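Local coordinates for SusD-like protein BACOVA_02651 (Bacteroides ovatus, PDB 5E75), which binds polysaccharide at the cell surface and probably captures xyloglucan before its transport into the periplasm for degradation, at residues A[156-159]-A[160-164]; A[184-187]-A[188-192]; A[356-359]-A[360-364]; A[400-404]-A[405-409]. One frame throughout, in Å; residues are numbered along the deposited sequence.

Contact 1: A[156-159]-A[160-164]; sequences QFII and NDLNY
Phe157 and Asp161 sit one helical turn apart on the buried side of helix 151-168. Asp161 OD2 comes within 3.5 Å of Phe157 CE1, with ring and carboxylate planes 70° apart. Water 1 lies over the centre of one face of the Phe157 ring, 3.5 Å above its plane. It donates to Phe157 O and, weakly, to Asp161 OD1. The main charge partners of Asp161 are Arg114 and Arg117 of helix 103-125, which would be expected to keep the carboxylate ionised. Beside this polar group the packing is apolar: Ile158 CG2 touches Leu162 CD1 at 3.7 Å, the two side chains lying side by side. The helix belongs to the alpha-helical part of the SusD fold, whose sequence families fall in the TPR clan. At the edge facing helix 180-195, Asn163 ND2 packs on Ile159 CG2 at 3.7 Å, and both residues also meet that helix.

The looser, partly exposed part is Gln156 and Asn160, which touch Phe517 and Glu519 near the C-terminus. Gln156 bends at chi2 (69°), which brings its amide forward along the helix. Gln156 NE2 donates to Asn160 OD1 at 2.9 Å, from 38° above the carbonyl plane of Asn160.

Contact 2: A[184-187]-A[188-192]; sequences KGIL and AKVYL. With EDO (1,2-ethanediol), chain C.
Apolar contact is carried chiefly by Leu187 and Tyr191, one turn apart on helix 180-195. Leu187 CD1 reaches Tyr191 CE2 at 3.5 Å, and Leu187 CG is almost as near to the same atom. The two side chains run side by side and point the same way. Leu187 CG is anti to the backbone N (chi1 -174°), which carries the branch along the helix to the CD2-CE2 side of the ring. Ile186 and Val190 meet more loosely, with their CG2 atoms 4.2 Å apart. Val190 CG2 lies nearer to Ile186 O, at 3.3 Å.

Backbone hydrogen bonds join each residue from Lys184 to Leu187 to the one four places on. The straightest is Tyr191 N to Leu187 O, at 2.9 Å with an N-H...O angle of 173°.

The two lysines send their charges to different neighbours. Lys184 extends away from this turn to a salt bridge with Asp217. Lys189 NZ pairs mainly with Asp362. The same NZ gives a weak hydrogen bond to O1 of a 1,2-ethanediol, at 3.3 Å. Ile186 CD1 touches C1 of that molecule at 3.6 Å. Cys119 and Arg126 also bind the diol, which probably came from the crystallisation liquor.

Helices 151-168 and 205-221 cover the side with Leu187 and Tyr191, while Leu358 meets Ile186 and Lys189. A helix packed between its neighbours in sequence in this way is consistent with the TPR-like helical part of SusD proteins.

Contact 3: A[356-359]-A[360-364]; sequences YILR and LADVY
Leu358 and Asp362 meet where strand 355-359 passes into helix 360-372. Leu358 CD1 lies 3.8 Å from Asp362 CB, the two side chains crossing at about a right angle. The other branch, CD2, touches Val363 CG2 at 4.1 Å. Arg359 is the N-cap residue. Its carbonyl O takes a hydrogen bond from Asp362 N at 3.0 Å, bent to 131°, with the donor 54° out of the carbonyl plane. Water 2 bridges the strand end and the first helical turn: it accepts from Arg359 N and donates to Asp362 OD2, both at 2.8 Å.

Arg359 CD stands over the centre of one face of the Tyr356 ring, 3.8 Å above the plane. Beyond CD the chain bends at chi3 (-76°), and NH1 comes within 3.6 Å of Ala361 CB.

The next shell fixes these groups. Glu243, Glu414 and Glu418 form salt bridges with the Arg359 guanidinium, while Arg411 and Lys189 hold the two oxygens of Asp362. A classic beta bulge, with Ile357 and Leu358 both facing Leu246, precedes the junction.

Both charges are buried, yet each has more than one opposite partner. This pairing probably offsets the cost of burying the guanidinium and favours the ionised form of Asp362.

Contact 4: A[400-404]-A[405-409]; sequences SSITL and DDIIR
Asp406, in the first turn of helix 404-415, folds back over the backbone of Ile402 and Thr403. With CG anti to its own carbonyl carbon (chi1 -67°), the carboxylate reaches the preceding loop. OD2 accepts a hydrogen bond from Thr403 N at 2.9 Å, on its anti side and 17° out of the carboxylate plane. It also lies 3.3 Å from Ile402 CA. Water 3 donates to OD2 at 2.6 Å and to Ser401 O, so it bridges the loop to the helix. Thr403 OG1 adds a weak hydrogen bond to the same oxygen, at 3.4 Å.

Thr403 is the N-cap. The bond from its N to the side chain of Asp406, three residues on, is the return half of a capping box. Thr403 O starts the helical pattern by accepting from Ile407 N at 3.1 Å.

An apolar side lies next to this cap. Ile402 CD1 meets Ile407 CD1 at 4.0 Å, a contact across the helix start of the hydrophobic-staple kind. Leu404 CG rests 4.1 Å from Ile408 CD1. Helix 360-372 packs on Leu404 and Ile407, and Trp428 of helix 421-431 on Leu404 and Ile408. Asp405 is exposed and pairs with Lys435.

Overall arrangement
Contacts 1 and 2 lie on consecutive helices, 151-168 and 180-195, and touch directly: Leu162 CD1 packs on Ile186 CG2 at 3.8 Å. Contact 3, from the SusD family region, touches contact 2 but not contact 1; Lys189 CD meets Leu358 CD1 at 3.8 Å. The centre of contact 3 lies about 10 Å from the chain centre, and its paired charges are buried. The centres of contacts 1 and 4 are each about 20 Å out. Contact 1 is still buried, with an amide pair and a water-linked carboxylate. Contact 4 is partly buried, touches none of the others and uses its carboxylate as a cap. Contacts 1 and 2 are mid-helix turns, whereas contacts 3 and 4 are helix starts.

Contact 1: A[156-159]-A[160-164]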
loop_
_atom_site.group_PDB
_atom_site.type_symbol
_atom_site.label_atom_id
_atom_site.label_comp_id
_atom_site.label_asym_id
_atom_site.label_seq_id
_atom_site.Cartn_x
_atom_site.Cartn_y
_atom_site.Cartn_z
ATOM N N GLN A 156 -17.260 7.232 -8.706
ATOM C CA GLN A 156 -18.132 6.535 -9.640
ATOM C C GLN A 156 -17.339 5.911 -10.791
ATOM O O GLN A 156 -17.648 4.806 -11.229
ATOM C CB GLN A 156 -19.209 7.488 -10.164
ATOM C CG GLN A 156 -20.236 6.811 -11.053
ATOM C CD GLN A 156 -21.106 5.859 -10.280
ATOM O OE1 GLN A 156 -21.722 6.238 -9.281
ATOM N NE2 GLN A 156 -21.146 4.606 -10.700
ATOM N N PHE A 157 -16.298 6.598 -11.258
ATOM C CA PHE A 157 -15.465 6.106 -12.354
ATOM C C PHE A 157 -14.762 4.816 -11.919
ATOM O O PHE A 157 -14.709 3.829 -12.654
ATOM C CB PHE A 157 -14.476 7.221 -12.722
ATOM C CG PHE A 157 -13.672 6.962 -13.959
ATOM C CD1 PHE A 157 -12.516 6.201 -13.912
ATOM C CD2 PHE A 157 -14.054 7.515 -15.167
ATOM C CE1 PHE A 157 -11.766 5.972 -15.052
ATOM C CE2 PHE A 157 -13.317 7.298 -16.309
ATOM C CZ PHE A 157 -12.165 6.525 -16.259
ATOM N N ILE A 158 -14.212 4.832 -10.709
ATOM C CA ILE A 158 -13.573 3.657 -10.128
ATOM C C ILE A 158 -14.557 2.487 -10.012
ATOM O O ILE A 158 -14.263 1.364 -10.415
ATOM C CB ILE A 158 -13.010 4.004 -8.733
ATOM C CG1 ILE A 158 -11.805 4.947 -8.830
ATOM C CG2 ILE A 158 -12.605 2.763 -7.963
ATOM C CD1 ILE A 158 -11.500 5.689 -7.535
ATOM N N ILE A 159 -15.747 2.768 -9.489
ATOM C CA ILE A 159 -16.781 1.743 -9.354
ATOM C C ILE A 159 -17.165 1.133 -10.715
ATOM O O ILE A 159 -17.291 -0.096 -10.858
ATOM C CB ILE A 159 -18.022 2.302 -8.605
ATOM C CG1 ILE A 159 -17.697 2.524 -7.124
ATOM C CG2 ILE A 159 -19.227 1.359 -8.742
ATOM C CD1 ILE A 159 -18.690 3.435 -6.412
ATOM N N ASN A 160 -17.320 1.978 -11.722
ATOM C CA ASN A 160 -17.692 1.477 -13.039
ATOM C C ASN A 160 -16.620 0.542 -13.598
ATOM O O ASN A 160 -16.925 -0.516 -14.164
ATOM C CB ASN A 160 -17.915 2.631 -14.022
ATOM C CG ASN A 160 -19.173 3.431 -13.734
ATOM O OD1 ASN A 160 -19.999 3.061 -12.887
ATOM N ND2 ASN A 160 -19.308 4.561 -14.426
ATOM N N ASP A 161 -15.362 0.926 -13.435
ATOM C CA ASP A 161 -14.249 0.107 -13.896
ATOM C C ASP A 161 -14.216 -1.228 -13.144
ATOM O O ASP A 161 -14.048 -2.298 -13.751
ATOM C CB ASP A 161 -12.905 0.812 -13.685
ATOM C CG ASP A 161 -12.528 1.762 -14.805
ATOM O OD1 ASP A 161 -13.211 1.783 -15.861
ATOM O OD2 ASP A 161 -11.530 2.482 -14.645
ATOM N N LEU A 162 -14.375 -1.177 -11.827
ATOM C CA LEU A 162 -14.380 -2.401 -11.051
ATOM C C LEU A 162 -15.564 -3.311 -11.381
ATOM O O LEU A 162 -15.419 -4.540 -11.376
ATOM C CB LEU A 162 -14.336 -2.074 -9.556
ATOM C CG LEU A 162 -13.002 -1.476 -9.112
ATOM C CD1 LEU A 162 -13.105 -0.918 -7.708
ATOM C CD2 LEU A 162 -11.888 -2.494 -9.194
ATOM N N ASN A 163 -16.728 -2.729 -11.656
ATOM C CA ASN A 163 -17.896 -3.533 -12.049
ATOM C C ASN A 163 -17.576 -4.345 -13.296
ATOM O O ASN A 163 -17.878 -5.524 -13.354
ATOM C CB ASN A 163 -19.136 -2.663 -12.313
ATOM C CG ASN A 163 -19.790 -2.145 -11.046
ATOM O OD1 ASN A 163 -19.611 -2.695 -9.961
ATOM N ND2 ASN A 163 -20.594 -1.099 -11.190
ATOM N N TYR A 164 -16.947 -3.710 -14.278
ATOM C CA TYR A 164 -16.603 -4.420 -15.498
ATOM C C TYR A 164 -15.635 -5.549 -15.177
ATOM O O TYR A 164 -15.772 -6.662 -15.682
ATOM C CB TYR A 164 -16.010 -3.482 -16.547
ATOM C CG TYR A 164 -15.769 -4.174 -17.875
ATOM C CD1 TYR A 164 -14.602 -4.911 -18.108
ATOM C CD2 TYR A 164 -16.716 -4.120 -18.898
ATOM C CE1 TYR A 164 -14.394 -5.569 -19.314
ATOM C CE2 TYR A 164 -16.495 -4.773 -20.116
ATOM C CZ TYR A 164 -15.333 -5.487 -20.301
ATOM O OH TYR A 164 -15.085 -6.150 -21.472
HETATM O O HOH W 1 -14.956 3.946 -15.491
#

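Contact 2: A[184-187]-A[188-192]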
loop_
_atom_site.group_PDB
_atom_site.type_symbol
_atom_site.label_atom_id
_atom_site.label_comp_id
_atom_site.label_asym_id
_atom_site.label_seq_id
_atom_site.Cartn_x
_atom_site.Cartn_y
_atom_site.Cartn_z
ATOM N N LYS A 184 -13.482 -7.873 -6.769
ATOM C CA LYS A 184 -14.485 -7.778 -5.722
ATOM C C LYS A 184 -13.879 -7.225 -4.422
ATOM O O LYS A 184 -14.517 -6.432 -3.723
ATOM C CB LYS A 184 -15.117 -9.140 -5.447
ATOM C CG LYS A 184 -15.984 -9.679 -6.562
ATOM C CD LYS A 184 -16.525 -11.077 -6.264
ATOM C CE LYS A 184 -17.477 -11.529 -7.373
ATOM N NZ LYS A 184 -17.916 -12.948 -7.189
ATOM N N GLY A 185 -12.658 -7.639 -4.096
ATOM C CA GLY A 185 -11.989 -7.156 -2.897
ATOM C C GLY A 185 -11.706 -5.664 -2.938
ATOM O O GLY A 185 -11.935 -4.943 -1.957
ATOM N N ILE A 186 -11.197 -5.184 -4.073
ATOM C CA ILE A 186 -10.975 -3.744 -4.228
ATOM C C ILE A 186 -12.305 -2.992 -4.165
ATOM O O ILE A 186 -12.411 -1.957 -3.524
ATOM C CB ILE A 186 -10.224 -3.399 -5.544
ATOM C CG1 ILE A 186 -8.861 -4.109 -5.603
ATOM C CG2 ILE A 186 -10.050 -1.888 -5.702
ATOM C CD1 ILE A 186 -7.799 -3.539 -4.764
ATOM N N LEU A 187 -13.329 -3.521 -4.828
ATOM C CA LEU A 187 -14.628 -2.869 -4.828
ATOM C C LEU A 187 -15.227 -2.755 -3.420
ATOM O O LEU A 187 -15.798 -1.721 -3.063
ATOM C CB LEU A 187 -15.568 -3.587 -5.805
ATOM C CG LEU A 187 -16.941 -2.965 -6.036
ATOM C CD1 LEU A 187 -16.826 -1.510 -6.472
ATOM C CD2 LEU A 187 -17.649 -3.777 -7.110
ATOM N N ALA A 188 -15.023 -3.786 -2.600
ATOM C CA ALA A 188 -15.455 -3.719 -1.210
ATOM C C ALA A 188 -14.755 -2.563 -0.490
ATOM O O ALA A 188 -15.395 -1.808 0.269
ATOM C CB ALA A 188 -15.187 -5.027 -0.508
ATOM N N LYS A 189 -13.449 -2.424 -0.722
ATOM C CA LYS A 189 -12.670 -1.348 -0.109
ATOM C C LYS A 189 -13.160 0.022 -0.565
ATOM O O LYS A 189 -13.211 0.969 0.215
ATOM C CB LYS A 189 -11.170 -1.495 -0.405
ATOM C CG LYS A 189 -10.519 -2.695 0.238
ATOM C CD LYS A 189 -9.034 -2.731 -0.043
ATOM C CE LYS A 189 -8.312 -1.531 0.515
ATOM N NZ LYS A 189 -6.825 -1.736 0.428
ATOM N N VAL A 190 -13.508 0.129 -1.844
ATOM C CA VAL A 190 -13.991 1.387 -2.411
ATOM C C VAL A 190 -15.350 1.783 -1.809
ATOM O O VAL A 190 -15.535 2.931 -1.405
ATOM C CB VAL A 190 -14.034 1.305 -3.960
ATOM C CG1 VAL A 190 -14.696 2.536 -4.544
ATOM C CG2 VAL A 190 -12.629 1.162 -4.515
ATOM N N TYR A 191 -16.288 0.842 -1.746
ATOM C CA TYR A 191 -17.577 1.140 -1.130
ATOM C C TYR A 191 -17.420 1.516 0.346
ATOM O O TYR A 191 -18.062 2.458 0.827
ATOM C CB TYR A 191 -18.544 -0.029 -1.288
ATOM C CG TYR A 191 -19.262 -0.070 -2.617
ATOM C CD1 TYR A 191 -20.061 0.992 -3.035
ATOM C CD2 TYR A 191 -19.139 -1.154 -3.449
ATOM C CE1 TYR A 191 -20.724 0.965 -4.240
ATOM C CE2 TYR A 191 -19.820 -1.201 -4.665
ATOM C CZ TYR A 191 -20.593 -0.124 -5.048
ATOM O OH TYR A 191 -21.279 -0.147 -6.258
ATOM N N LEU A 192 -16.566 0.801 1.075
ATOM C CA LEU A 192 -16.331 1.166 2.468
ATOM C C LEU A 192 -15.748 2.572 2.569
ATOM O O LEU A 192 -16.176 3.378 3.422
ATOM C CB LEU A 192 -15.427 0.152 3.180
ATOM C CG LEU A 192 -15.100 0.451 4.650
ATOM C CD1 LEU A 192 -16.369 0.493 5.518
ATOM C CD2 LEU A 192 -14.107 -0.562 5.170
HETATM C C1 EDO C . -6.565 -0.364 -3.584
HETATM O O1 EDO C . -6.176 0.041 -2.275
HETATM C C2 EDO C . -5.583 0.157 -4.625
HETATM O O2 EDO C . -5.918 1.484 -5.034
#

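Contact 3: A[356-359]-A[360-364]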
loop_
_atom_site.group_PDB
_atom_site.type_symbol
_atom_site.label_atom_id
_atom_site.label_comp_id
_atom_site.label_asym_id
_atom_site.label_seq_id
_atom_site.Cartn_x
_atom_site.Cartn_y
_atom_site.Cartn_z
ATOM N N TYR A 356 2.795 -5.816 -3.254
ATOM C CA TYR A 356 1.379 -6.074 -3.033
ATOM C C TYR A 356 0.514 -4.851 -3.321
ATOM O O TYR A 356 0.865 -3.724 -2.953
ATOM C CB TYR A 356 1.128 -6.509 -1.591
ATOM C CG TYR A 356 1.570 -7.910 -1.280
ATOM C CD1 TYR A 356 0.910 -9.002 -1.832
ATOM C CD2 TYR A 356 2.630 -8.151 -0.423
ATOM C CE1 TYR A 356 1.295 -10.286 -1.562
ATOM C CE2 TYR A 356 3.027 -9.461 -0.131
ATOM C CZ TYR A 356 2.347 -10.521 -0.727
ATOM O OH TYR A 356 2.706 -11.822 -0.475
ATOM N N ILE A 357 -0.622 -5.093 -3.973
ATOM C CA ILE A 357 -1.689 -4.114 -4.101
ATOM C C ILE A 357 -2.861 -4.524 -3.210
ATOM O O ILE A 357 -3.432 -3.687 -2.505
ATOM C CB ILE A 357 -2.125 -3.933 -5.574
ATOM C CG1 ILE A 357 -0.985 -3.308 -6.378
ATOM C CG2 ILE A 357 -3.397 -3.079 -5.679
ATOM C CD1 ILE A 357 -1.219 -3.273 -7.898
ATOM N N LEU A 358 -3.203 -5.814 -3.222
ATOM C CA LEU A 358 -4.253 -6.346 -2.357
ATOM C C LEU A 358 -3.934 -7.752 -1.835
ATOM O O LEU A 358 -3.711 -8.671 -2.632
ATOM C CB LEU A 358 -5.594 -6.394 -3.094
ATOM C CG LEU A 358 -6.799 -6.854 -2.255
ATOM C CD1 LEU A 358 -7.133 -5.811 -1.192
ATOM C CD2 LEU A 358 -7.992 -7.132 -3.151
ATOM N N ARG A 359 -3.918 -7.910 -0.511
ATOM C CA ARG A 359 -3.859 -9.220 0.124
ATOM C C ARG A 359 -5.225 -9.634 0.680
ATOM O O ARG A 359 -6.036 -8.796 1.071
ATOM C CB ARG A 359 -2.841 -9.217 1.280
ATOM C CG ARG A 359 -1.419 -9.194 0.829
ATOM C CD ARG A 359 -0.460 -9.629 1.909
ATOM N NE ARG A 359 -0.174 -8.658 2.961
ATOM C CZ ARG A 359 -0.572 -8.762 4.225
ATOM N NH1 ARG A 359 -1.435 -9.698 4.605
ATOM N NH2 ARG A 359 -0.130 -7.890 5.119
ATOM N N LEU A 360 -5.446 -10.940 0.790
ATOM C CA LEU A 360 -6.694 -11.448 1.362
ATOM C C LEU A 360 -6.941 -10.915 2.777
ATOM O O LEU A 360 -8.096 -10.636 3.133
ATOM C CB LEU A 360 -6.697 -12.978 1.323
ATOM C CG LEU A 360 -7.983 -13.673 1.757
ATOM C CD1 LEU A 360 -9.133 -13.394 0.807
ATOM C CD2 LEU A 360 -7.725 -15.156 1.883
ATOM N N ALA A 361 -5.890 -10.726 3.575
ATOM C CA ALA A 361 -6.101 -10.217 4.930
ATOM C C ALA A 361 -6.755 -8.837 4.918
ATOM O O ALA A 361 -7.469 -8.489 5.850
ATOM C CB ALA A 361 -4.813 -10.158 5.684
ATOM N N ASP A 362 -6.476 -8.039 3.895
ATOM C CA ASP A 362 -7.116 -6.726 3.738
ATOM C C ASP A 362 -8.629 -6.901 3.583
ATOM O O ASP A 362 -9.425 -6.162 4.170
ATOM C CB ASP A 362 -6.499 -6.044 2.513
ATOM C CG ASP A 362 -6.691 -4.556 2.472
ATOM O OD1 ASP A 362 -7.656 -4.033 3.040
ATOM O OD2 ASP A 362 -5.837 -3.898 1.845
ATOM N N VAL A 363 -9.031 -7.873 2.771
ATOM C CA VAL A 363 -10.449 -8.119 2.565
ATOM C C VAL A 363 -11.088 -8.584 3.878
ATOM O O VAL A 363 -12.212 -8.180 4.186
ATOM C CB VAL A 363 -10.720 -9.103 1.398
ATOM C CG1 VAL A 363 -12.192 -9.181 1.101
ATOM C CG2 VAL A 363 -9.972 -8.679 0.149
ATOM N N TYR A 364 -10.375 -9.406 4.647
ATOM C CA TYR A 364 -10.885 -9.835 5.960
ATOM C C TYR A 364 -11.147 -8.634 6.855
ATOM O O TYR A 364 -12.207 -8.521 7.481
ATOM C CB TYR A 364 -9.893 -10.780 6.663
ATOM C CG TYR A 364 -9.842 -12.220 6.148
ATOM C CD1 TYR A 364 -10.380 -12.575 4.921
ATOM C CD2 TYR A 364 -9.256 -13.231 6.911
ATOM C CE1 TYR A 364 -10.335 -13.894 4.475
ATOM C CE2 TYR A 364 -9.209 -14.527 6.465
ATOM C CZ TYR A 364 -9.744 -14.861 5.250
ATOM O OH TYR A 364 -9.690 -16.188 4.878
HETATM O O HOH W 2 -3.700 -5.493 0.843
#

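Contact 4: A[400-404]-A[405-409]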
loop_
_atom_site.group_PDB
_atom_site.type_symbol
_atom_site.label_atom_id
_atom_site.label_comp_id
_atom_site.label_asym_id
_atom_site.label_seq_id
_atom_site.Cartn_x
_atom_site.Cartn_y
_atom_site.Cartn_z
ATOM N N SER A 400 -13.146 -10.564 21.574
ATOM C CA SER A 400 -14.566 -10.900 21.672
ATOM C C SER A 400 -15.445 -9.765 21.177
ATOM O O SER A 400 -16.629 -9.958 20.920
ATOM C CB SER A 400 -14.939 -11.242 23.121
ATOM O OG SER A 400 -14.580 -10.181 23.971
ATOM N N SER A 401 -14.860 -8.579 21.051
ATOM C CA SER A 401 -15.547 -7.432 20.465
ATOM C C SER A 401 -14.497 -6.478 19.908
ATOM O O SER A 401 -13.376 -6.423 20.417
ATOM C CB SER A 401 -16.406 -6.732 21.514
ATOM O OG SER A 401 -15.607 -6.047 22.446
ATOM N N ILE A 402 -14.848 -5.752 18.847
ATOM C CA ILE A 402 -13.942 -4.768 18.268
ATOM C C ILE A 402 -14.621 -3.433 18.072
ATOM O O ILE A 402 -15.848 -3.357 17.878
ATOM C CB ILE A 402 -13.344 -5.234 16.910
ATOM C CG1 ILE A 402 -14.427 -5.484 15.860
ATOM C CG2 ILE A 402 -12.511 -6.492 17.114
ATOM C CD1 ILE A 402 -13.880 -5.883 14.481
ATOM N N THR A 403 -13.806 -2.387 18.133
ATOM C CA THR A 403 -14.211 -1.037 17.803
ATOM C C THR A 403 -13.386 -0.544 16.607
ATOM O O THR A 403 -12.467 -1.233 16.132
ATOM C CB THR A 403 -13.936 -0.068 18.956
ATOM O OG1 THR A 403 -12.522 0.095 19.112
ATOM C CG2 THR A 403 -14.534 -0.568 20.283
ATOM N N LEU A 404 -13.695 0.654 16.126
ATOM C CA LEU A 404 -12.915 1.240 15.045
ATOM C C LEU A 404 -11.447 1.380 15.483
ATOM O O LEU A 404 -10.530 1.180 14.678
ATOM C CB LEU A 404 -13.502 2.580 14.610
ATOM C CG LEU A 404 -12.778 3.241 13.430
ATOM C CD1 LEU A 404 -12.870 2.396 12.155
ATOM C CD2 LEU A 404 -13.312 4.644 13.200
ATOM N N ASP A 405 -11.199 1.706 16.746
ATOM C CA ASP A 405 -9.826 1.819 17.219
ATOM C C ASP A 405 -9.066 0.499 17.111
ATOM O O ASP A 405 -7.871 0.489 16.795
ATOM C CB ASP A 405 -9.792 2.330 18.663
ATOM C CG ASP A 405 -10.177 3.786 18.777
ATOM O OD1 ASP A 405 -10.027 4.547 17.796
ATOM O OD2 ASP A 405 -10.631 4.173 19.879
ATOM N N ASP A 406 -9.743 -0.615 17.342
ATOM C CA ASP A 406 -9.117 -1.923 17.193
ATOM C C ASP A 406 -8.780 -2.179 15.729
ATOM O O ASP A 406 -7.737 -2.751 15.423
ATOM C CB ASP A 406 -10.035 -3.045 17.687
ATOM C CG ASP A 406 -10.261 -3.010 19.173
ATOM O OD1 ASP A 406 -9.271 -2.942 19.932
ATOM O OD2 ASP A 406 -11.440 -3.056 19.578
ATOM N N ILE A 407 -9.657 -1.747 14.830
ATOM C CA ILE A 407 -9.436 -1.942 13.400
ATOM C C ILE A 407 -8.276 -1.094 12.896
ATOM O O ILE A 407 -7.444 -1.579 12.115
ATOM C CB ILE A 407 -10.717 -1.667 12.600
ATOM C CG1 ILE A 407 -11.747 -2.730 12.988
ATOM C CG2 ILE A 407 -10.444 -1.682 11.101
ATOM C CD1 ILE A 407 -13.125 -2.548 12.416
ATOM N N ILE A 408 -8.185 0.146 13.357
ATOM C CA ILE A 408 -7.085 1.019 12.962
ATOM C C ILE A 408 -5.754 0.381 13.367
ATOM O O ILE A 408 -4.813 0.321 12.574
ATOM C CB ILE A 408 -7.222 2.443 13.554
ATOM C CG1 ILE A 408 -8.429 3.146 12.925
ATOM C CG2 ILE A 408 -5.935 3.250 13.342
ATOM C CD1 ILE A 408 -8.849 4.437 13.660
ATOM N N ARG A 409 -5.658 -0.103 14.605
ATOM C CA ARG A 409 -4.415 -0.674 15.084
ATOM C C ARG A 409 -4.087 -1.936 14.318
ATOM O O ARG A 409 -2.946 -2.146 13.935
ATOM C CB ARG A 409 -4.509 -0.978 16.587
ATOM C CG ARG A 409 -3.198 -1.407 17.230
ATOM C CD ARG A 409 -3.364 -1.605 18.724
ATOM N NE ARG A 409 -2.067 -1.776 19.352
ATOM C CZ ARG A 409 -1.838 -1.797 20.659
ATOM N NH1 ARG A 409 -2.830 -1.667 21.517
ATOM N NH2 ARG A 409 -0.600 -1.934 21.095
HETATM O O HOH W 3 -12.217 -4.098 21.881
#